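Local coordinates for ADP-ribosylation factor-binding protein GGA1 (PDB 5CN2), which may take part in regulating membrane traffic through the trans-Golgi network and binds ARF1 and ARF2, represented here by its GAE domain, at residues Asn72-Gln75 / Ser76-Asp80. Sequence-based numbering, arbitrary orientation.
Sequences NMLQ and SNSRD
Gln75 and Ser78 close a tight bend through their backbones. The Ser78 N to Gln75 O hydrogen bond is weak: the atoms lie 3.3 Å apart, and the angle at the hydrogen is only 123°. Between them, Ser76 is in a polyproline-like conformation, while Asn77 takes a left-handed conformation with positive phi, which swings the chain round.

The side-chain contacts are van der Waals approaches that gather at Ser78. Its CB comes within 3.1 Å of Gln75 O, so the same carbonyl oxygen meets both the amide and the beta carbon of the residue that ends the bend. Next to this, Gln75 CB and Ser78 CB are 4.2 Å apart. Farther along, Gln75 bends at chi2 (-82°) and carries its amide away from the serine. Ser78 holds its hydroxyl anti to its own N (chi1 173°), and OG comes loosely alongside a methyl of Leu74, with CD2 4.3 Å away.

Residues of neighbouring parts of the chain meet the bend from outside: Leu74 O accepts a bond from the Asn43 side chain, Leu74 packs on Ile49, and Ser76 OG makes a weak bond to Ser46 O. Ser78 pairs through its backbone with Asn43. This is a beta turn of roughly type II character, with Asn77 in the third position, that brings the loop after strand 63-66 into strand 78-89 of the adaptin-ear-like beta sandwich.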
loop_
_atom_site.group_PDB
_atom_site.type_symbol
_atom_site.label_atom_id
_atom_site.label_comp_id
_atom_site.label_asym_id
_atom_site.label_seq_id
_atom_site.Cartn_x
_atom_site.Cartn_y
_atom_site.Cartn_z
ATOM N N ASN A 72 0.726 10.786 8.321
ATOM C CA ASN A 72 1.612 11.010 7.183
ATOM C C ASN A 72 3.086 11.215 7.562
ATOM O O ASN A 72 3.909 11.649 6.740
ATOM C CB ASN A 72 1.070 12.171 6.326
ATOM C CG ASN A 72 1.305 13.562 6.928
ATOM O OD1 ASN A 72 1.198 14.539 6.191
ATOM N ND2 ASN A 72 1.632 13.676 8.225
ATOM N N MET A 73 3.409 10.872 8.800
ATOM C CA MET A 73 4.768 10.975 9.316
ATOM C C MET A 73 5.237 9.612 9.809
ATOM O O MET A 73 4.458 8.858 10.355
ATOM C CB MET A 73 4.804 12.000 10.454
ATOM C CG MET A 73 6.200 12.358 10.956
ATOM S SD MET A 73 6.702 11.502 12.469
ATOM N N LEU A 74 6.517 9.309 9.612
ATOM C CA LEU A 74 7.136 8.103 10.162
ATOM C C LEU A 74 8.472 8.410 10.854
ATOM O O LEU A 74 9.434 8.875 10.223
ATOM C CB LEU A 74 7.420 7.093 9.057
ATOM C CG LEU A 74 6.309 6.301 8.362
ATOM C CD1 LEU A 74 6.926 5.594 7.157
ATOM C CD2 LEU A 74 5.669 5.288 9.304
ATOM N N GLN A 75 8.561 8.065 12.132
ATOM C CA GLN A 75 9.776 8.292 12.910
ATOM C C GLN A 75 10.875 7.345 12.400
ATOM O O GLN A 75 10.600 6.358 11.709
ATOM C CB GLN A 75 9.532 8.023 14.411
ATOM C CG GLN A 75 8.259 8.608 15.029
ATOM C CD GLN A 75 8.381 10.072 15.432
ATOM O OE1 GLN A 75 9.303 10.772 15.011
ATOM N NE2 GLN A 75 7.438 10.543 16.251
ATOM N N SER A 76 12.116 7.635 12.771
ATOM C CA SER A 76 13.234 6.756 12.476
ATOM C C SER A 76 12.961 5.344 12.963
ATOM O O SER A 76 12.361 5.138 14.023
ATOM C CB SER A 76 14.506 7.279 13.149
ATOM O OG SER A 76 14.851 8.561 12.649
ATOM N N ASN A 77 13.401 4.364 12.186
ATOM C CA ASN A 77 13.230 2.975 12.579
ATOM C C ASN A 77 11.843 2.704 13.216
ATOM O O ASN A 77 11.740 2.079 14.263
ATOM C CB ASN A 77 14.373 2.583 13.531
ATOM C CG ASN A 77 15.746 2.756 12.899
ATOM O OD1 ASN A 77 16.544 3.573 13.350
ATOM N ND2 ASN A 77 16.022 1.999 11.849
ATOM N N SER A 78 10.790 3.197 12.567
ATOM C CA SER A 78 9.393 2.961 12.978
ATOM C C SER A 78 8.750 1.876 12.088
ATOM O O SER A 78 8.651 2.022 10.859
ATOM C CB SER A 78 8.604 4.273 12.884
ATOM O OG SER A 78 7.210 4.117 13.107
ATOM N N ARG A 79 8.337 0.785 12.721
ATOM C CA ARG A 79 7.570 -0.265 12.072
ATOM C C ARG A 79 6.061 0.037 12.118
ATOM O O ARG A 79 5.528 0.421 13.155
ATOM C CB ARG A 79 7.841 -1.601 12.753
ATOM C CG ARG A 79 7.298 -2.791 11.980
ATOM C CD ARG A 79 7.154 -4.018 12.873
ATOM N NE ARG A 79 8.344 -4.867 12.808
ATOM C CZ ARG A 79 8.534 -5.859 11.939
ATOM N NH1 ARG A 79 7.612 -6.171 11.033
ATOM N NH2 ARG A 79 9.663 -6.557 11.985
ATOM N N ASP A 80 5.383 -0.142 10.992
ATOM C CA ASP A 80 3.927 0.027 10.921
ATOM C C ASP A 80 3.466 1.356 11.533
ATOM O O ASP A 80 2.461 1.403 12.212
ATOM C CB ASP A 80 3.215 -1.131 11.638
ATOM C CG ASP A 80 3.468 -2.511 11.001
ATOM O OD1 ASP A 80 4.012 -2.639 9.880
ATOM O OD2 ASP A 80 3.068 -3.509 11.639
#